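PDB 6VJ5: ESX-5 secretion-associated protein EspG5 from Mycobacterium marinum, which acts as a specific chaperone for cognate PE/PPE proteins, preventing aggregation of PE/PPE dimers, and is required for secretion of LipY and PE31/PPE18. Local coordinates for residues 89-101 with 108-120. Residues are numbered along the deposited sequence; the frame is centred on the assembly and turned at random.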
loop_
_atom_site.group_PDB
_atom_site.type_symbol
_atom_site.label_atom_id
_atom_site.label_comp_id
_atom_site.label_asym_id
_atom_site.label_seq_id
_atom_site.Cartn_x
_atom_site.Cartn_y
_atom_site.Cartn_z
ATOM N N LEU C 89 -22.836 7.347 14.086
ATOM C CA LEU C 89 -24.218 7.798 14.047
ATOM C C LEU C 89 -24.754 7.694 12.630
ATOM O O LEU C 89 -24.026 7.912 11.658
ATOM C CB LEU C 89 -24.347 9.240 14.533
ATOM C CG LEU C 89 -23.694 9.509 15.886
ATOM C CD1 LEU C 89 -22.274 10.018 15.669
ATOM C CD2 LEU C 89 -24.511 10.475 16.711
ATOM N N SER C 90 -26.039 7.374 12.523
ATOM C CA SER C 90 -26.669 7.234 11.222
ATOM C C SER C 90 -28.037 7.896 11.224
ATOM O O SER C 90 -28.729 7.953 12.243
ATOM C CB SER C 90 -26.816 5.759 10.815
ATOM O OG SER C 90 -27.530 5.032 11.800
ATOM N N ARG C 91 -28.392 8.435 10.062
ATOM C CA ARG C 91 -29.773 8.731 9.710
ATOM C C ARG C 91 -30.336 7.492 9.024
ATOM O O ARG C 91 -29.839 7.088 7.967
ATOM C CB ARG C 91 -29.846 9.957 8.799
ATOM C CG ARG C 91 -31.056 10.004 7.883
ATOM C CD ARG C 91 -31.188 11.378 7.215
ATOM N NE ARG C 91 -31.418 12.428 8.204
ATOM C CZ ARG C 91 -30.506 13.316 8.589
ATOM N NH1 ARG C 91 -29.289 13.311 8.058
ATOM N NH2 ARG C 91 -30.817 14.221 9.505
ATOM N N GLY C 92 -31.331 6.872 9.639
ATOM C CA GLY C 92 -31.809 5.590 9.170
ATOM C C GLY C 92 -31.036 4.451 9.811
ATOM O O GLY C 92 -30.452 4.586 10.890
ATOM N N LYS C 93 -31.025 3.314 9.123
ATOM C CA LYS C 93 -30.314 2.156 9.648
ATOM C C LYS C 93 -28.806 2.383 9.587
ATOM O O LYS C 93 -28.274 2.885 8.594
ATOM C CB LYS C 93 -30.689 0.891 8.877
ATOM C CG LYS C 93 -29.995 -0.356 9.409
ATOM C CD LYS C 93 -30.471 -1.623 8.716
ATOM C CE LYS C 93 -29.637 -2.825 9.154
ATOM N NZ LYS C 93 -29.677 -3.053 10.628
ATOM N N LEU C 94 -28.121 2.027 10.669
ATOM C CA LEU C 94 -26.673 2.160 10.743
ATOM C C LEU C 94 -26.034 1.006 9.982
ATOM O O LEU C 94 -26.262 -0.166 10.309
ATOM C CB LEU C 94 -26.220 2.178 12.201
ATOM C CG LEU C 94 -24.714 2.265 12.454
ATOM C CD1 LEU C 94 -24.121 3.474 11.750
ATOM C CD2 LEU C 94 -24.441 2.320 13.950
ATOM N N LEU C 95 -25.238 1.335 8.968
ATOM C CA LEU C 95 -24.660 0.344 8.074
ATOM C C LEU C 95 -23.232 -0.032 8.438
ATOM O O LEU C 95 -22.622 -0.844 7.735
ATOM C CB LEU C 95 -24.693 0.864 6.636
ATOM C CG LEU C 95 -26.075 1.176 6.067
ATOM C CD1 LEU C 95 -25.905 1.705 4.652
ATOM C CD2 LEU C 95 -26.959 -0.045 6.107
ATOM N N TYR C 96 -22.682 0.553 9.499
ATOM C CA TYR C 96 -21.336 0.231 9.968
ATOM C C TYR C 96 -20.316 0.293 8.837
ATOM O O TYR C 96 -19.432 -0.556 8.715
ATOM C CB TYR C 96 -21.332 -1.134 10.654
ATOM C CG TYR C 96 -22.273 -1.169 11.830
ATOM C CD1 TYR C 96 -21.908 -0.600 13.039
ATOM C CD2 TYR C 96 -23.533 -1.746 11.729
ATOM C CE1 TYR C 96 -22.760 -0.612 14.122
ATOM C CE2 TYR C 96 -24.396 -1.761 12.810
ATOM C CZ TYR C 96 -24.002 -1.191 14.003
ATOM O OH TYR C 96 -24.853 -1.201 15.086
ATOM N N GLY C 97 -20.431 1.328 8.011
ATOM C CA GLY C 97 -19.436 1.610 7.004
ATOM C C GLY C 97 -19.694 1.010 5.642
ATOM O O GLY C 97 -19.021 1.401 4.677
ATOM N N VAL C 98 -20.653 0.095 5.526
ATOM C CA VAL C 98 -20.880 -0.634 4.284
ATOM C C VAL C 98 -21.600 0.277 3.295
ATOM O O VAL C 98 -22.753 0.661 3.509
ATOM C CB VAL C 98 -21.682 -1.920 4.524
ATOM C CG1 VAL C 98 -21.856 -2.677 3.210
ATOM C CG2 VAL C 98 -21.017 -2.774 5.582
ATOM N N VAL C 99 -20.928 0.601 2.197
ATOM C CA VAL C 99 -21.546 1.240 1.041
ATOM C C VAL C 99 -21.876 0.130 0.057
ATOM O O VAL C 99 -20.980 -0.602 -0.382
ATOM C CB VAL C 99 -20.613 2.287 0.414
ATOM C CG1 VAL C 99 -21.337 3.077 -0.656
ATOM C CG2 VAL C 99 -20.068 3.214 1.489
ATOM N N ASP C 100 -23.159 -0.037 -0.265
ATOM C CA ASP C 100 -23.583 -1.177 -1.077
ATOM C C ASP C 100 -23.786 -0.719 -2.520
ATOM O O ASP C 100 -24.896 -0.456 -2.979
ATOM C CB ASP C 100 -24.838 -1.827 -0.504
ATOM C CG ASP C 100 -24.868 -3.333 -0.738
ATOM O OD1 ASP C 100 -24.139 -4.058 -0.031
ATOM O OD2 ASP C 100 -25.599 -3.788 -1.643
ATOM N N ASN C 101 -22.668 -0.618 -3.230
ATOM C CA ASN C 101 -22.621 -0.458 -4.675
ATOM C C ASN C 101 -21.547 -1.420 -5.157
ATOM O O ASN C 101 -20.425 -1.399 -4.637
ATOM C CB ASN C 101 -22.293 0.978 -5.071
ATOM C CG ASN C 101 -22.296 1.177 -6.573
ATOM O OD1 ASN C 101 -22.122 0.227 -7.337
ATOM N ND2 ASN C 101 -22.486 2.418 -7.006
ATOM N N SER C 108 -12.123 1.066 -0.863
ATOM C CA SER C 108 -12.693 2.402 -0.941
ATOM C C SER C 108 -12.626 3.081 0.420
ATOM O O SER C 108 -12.892 2.468 1.453
ATOM C CB SER C 108 -14.144 2.327 -1.420
ATOM O OG SER C 108 -14.703 3.622 -1.536
ATOM N N ARG C 109 -12.253 4.351 0.420
ATOM C CA ARG C 109 -12.258 5.132 1.648
ATOM C C ARG C 109 -13.585 5.851 1.862
ATOM O O ARG C 109 -13.731 6.568 2.856
ATOM C CB ARG C 109 -11.098 6.129 1.634
ATOM C CG ARG C 109 -9.731 5.489 1.337
ATOM C CD ARG C 109 -9.152 4.764 2.550
ATOM N NE ARG C 109 -9.639 3.394 2.704
ATOM C CZ ARG C 109 -9.374 2.626 3.758
ATOM N NH1 ARG C 109 -8.630 3.100 4.750
ATOM N NH2 ARG C 109 -9.854 1.389 3.829
ATOM N N ASP C 110 -14.555 5.668 0.965
ATOM C CA ASP C 110 -15.861 6.277 1.156
ATOM C C ASP C 110 -16.545 5.691 2.389
ATOM O O ASP C 110 -16.250 4.573 2.828
ATOM C CB ASP C 110 -16.769 6.053 -0.054
ATOM C CG ASP C 110 -16.321 6.810 -1.283
ATOM O OD1 ASP C 110 -15.642 7.854 -1.152
ATOM O OD2 ASP C 110 -16.675 6.355 -2.391
ATOM N N ILE C 111 -17.478 6.456 2.933
ATOM C CA ILE C 111 -18.385 5.968 3.971
ATOM C C ILE C 111 -19.802 6.202 3.483
ATOM O O ILE C 111 -20.037 7.006 2.562
ATOM C CB ILE C 111 -18.123 6.654 5.332
ATOM C CG1 ILE C 111 -18.235 8.174 5.222
ATOM C CG2 ILE C 111 -16.752 6.275 5.871
ATOM C CD1 ILE C 111 -18.076 8.887 6.556
ATOM N N PRO C 112 -20.785 5.510 4.066
ATOM C CA PRO C 112 -22.170 5.680 3.606
ATOM C C PRO C 112 -22.647 7.113 3.797
ATOM O O PRO C 112 -22.346 7.757 4.803
ATOM C CB PRO C 112 -22.961 4.698 4.480
ATOM C CG PRO C 112 -21.942 3.678 4.924
ATOM C CD PRO C 112 -20.663 4.463 5.097
ATOM N N ASP C 113 -23.414 7.604 2.821
ATOM C CA ASP C 113 -23.883 8.986 2.870
ATOM C C ASP C 113 -24.750 9.269 4.091
ATOM O O ASP C 113 -24.915 10.437 4.459
ATOM C CB ASP C 113 -24.673 9.333 1.602
ATOM C CG ASP C 113 -23.779 9.719 0.436
ATOM O OD1 ASP C 113 -22.628 10.140 0.679
ATOM O OD2 ASP C 113 -24.228 9.606 -0.724
ATOM N N ASN C 114 -25.310 8.238 4.721
ATOM C CA ASN C 114 -26.154 8.414 5.894
ATOM C C ASN C 114 -25.379 8.303 7.201
ATOM O O ASN C 114 -25.999 8.266 8.271
ATOM C CB ASN C 114 -27.279 7.373 5.899
ATOM C CG ASN C 114 -26.784 5.986 6.276
ATOM O OD1 ASN C 114 -25.744 5.539 5.797
ATOM N ND2 ASN C 114 -27.523 5.305 7.144
ATOM N N GLU C 115 -24.050 8.238 7.142
ATOM C CA GLU C 115 -23.224 7.932 8.302
ATOM C C GLU C 115 -22.342 9.122 8.655
ATOM O O GLU C 115 -21.842 9.827 7.774
ATOM C CB GLU C 115 -22.360 6.687 8.042
ATOM C CG GLU C 115 -22.175 5.798 9.259
ATOM C CD GLU C 115 -21.430 4.511 8.951
ATOM O OE1 GLU C 115 -20.272 4.379 9.390
ATOM O OE2 GLU C 115 -22.004 3.625 8.281
ATOM N N PHE C 116 -22.178 9.336 9.957
ATOM C CA PHE C 116 -21.350 10.386 10.535
ATOM C C PHE C 116 -20.478 9.709 11.587
ATOM O O PHE C 116 -20.984 8.934 12.405
ATOM C CB PHE C 116 -22.224 11.494 11.137
ATOM C CG PHE C 116 -23.417 11.857 10.280
ATOM C CD1 PHE C 116 -24.613 11.158 10.397
ATOM C CD2 PHE C 116 -23.345 12.892 9.354
ATOM C CE1 PHE C 116 -25.715 11.485 9.609
ATOM C CE2 PHE C 116 -24.446 13.223 8.565
ATOM C CZ PHE C 116 -25.630 12.518 8.696
ATOM N N ARG C 117 -19.175 9.975 11.557
ATOM C CA ARG C 117 -18.219 9.235 12.377
ATOM C C ARG C 117 -17.463 10.193 13.284
ATOM O O ARG C 117 -16.808 11.123 12.803
ATOM C CB ARG C 117 -17.243 8.445 11.502
ATOM C CG ARG C 117 -17.725 7.038 11.161
ATOM C CD ARG C 117 -17.379 6.626 9.728
ATOM N NE ARG C 117 -17.864 5.276 9.450
ATOM C CZ ARG C 117 -17.134 4.169 9.564
ATOM N NH1 ARG C 117 -15.860 4.234 9.934
ATOM N NH2 ARG C 117 -17.680 2.992 9.297
ATOM N N VAL C 118 -17.547 9.948 14.591
ATOM C CA VAL C 118 -16.971 10.812 15.616
ATOM C C VAL C 118 -15.956 10.009 16.423
ATOM O O VAL C 118 -16.311 9.003 17.054
ATOM C CB VAL C 118 -18.050 11.390 16.547
ATOM C CG1 VAL C 118 -17.401 12.130 17.708
ATOM C CG2 VAL C 118 -19.001 12.292 15.790
ATOM N N VAL C 119 -14.711 10.474 16.443
ATOM C CA VAL C 119 -13.659 9.891 17.266
ATOM C C VAL C 119 -13.198 10.937 18.274
ATOM O O VAL C 119 -12.895 12.077 17.903
ATOM C CB VAL C 119 -12.478 9.392 16.413
ATOM C CG1 VAL C 119 -11.392 8.805 17.295
ATOM C CG2 VAL C 119 -12.961 8.360 15.411
ATOM N N LEU C 120 -13.146 10.540 19.543
ATOM C CA LEU C 120 -12.666 11.379 20.637
ATOM C C LEU C 120 -11.384 10.737 21.155
ATOM O O LEU C 120 -11.419 9.636 21.715
ATOM C CB LEU C 120 -13.706 11.492 21.746
ATOM C CG LEU C 120 -15.068 12.075 21.386
ATOM C CD1 LEU C 120 -16.093 11.644 22.430
ATOM C CD2 LEU C 120 -15.007 13.585 21.302
HETATM O O HOH W 1 -24.764 3.855 8.187
#
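Strands 83-91 and 115-123, antiparallel neighbours in the long central sheet of this EspG chaperone, are joined by a loop whose two limbs stay in contact beyond the last strand pair. Leu89 and Phe116 form a hydrogen-bonded pair, Leu89 N to Phe116 O at 3.0 Å and Phe116 N to Leu89 O at 2.9 Å, and Arg91 N continues the ladder to Asn114 O. On the sheet face of Leu89, its CD1 reaches Val118 CG2, while the Arg91 guanidinium brings NH1 to 3.8 Å from CZ at the edge of the Phe116 ring, the two planes perpendicular. Asn114, at the third position of a type I turn over Pro112-Glu115, has CG between its backbone N and carbonyl carbon (chi1 75°). Its ND2 can therefore bridge two carbonyls of the departing limb, Arg91 O at 3.0 Å and Lys93 O at 2.9 Å. Both acceptors lie in the amide plane, although ND2 sits well above the carbonyl plane of Arg91 and is tilted from that of Lys93, whose bond is the more bent. One water donates to Asn114 OD1 and Glu115 OE2 and accepts from Leu95 N. From the opposite face to Phe116, the Glu115 chain, extended beyond CG, passes Leu94 CD1 and reaches the type I' turn Leu95-Val98. There OE2 takes Gly97 N at 2.8 Å through its syn lone pair. Arg117 NE meets OE1 at 2.6 Å on the anti side, tilted out of the carboxylate plane, a salt bridge that probably helps keep the carboxylate ionised; Arg117 NH1 also hydrogen-bonds Glu32 O. Further out, the Pro112 ring lies against the Gly97-Val98 backbone, CG 3.4 Å from Val98 O, and Val99 CG2 packs on Pro112 CD. Tyr96 O in this turn hydrogen-bonds a basic side chain of another protein's chain.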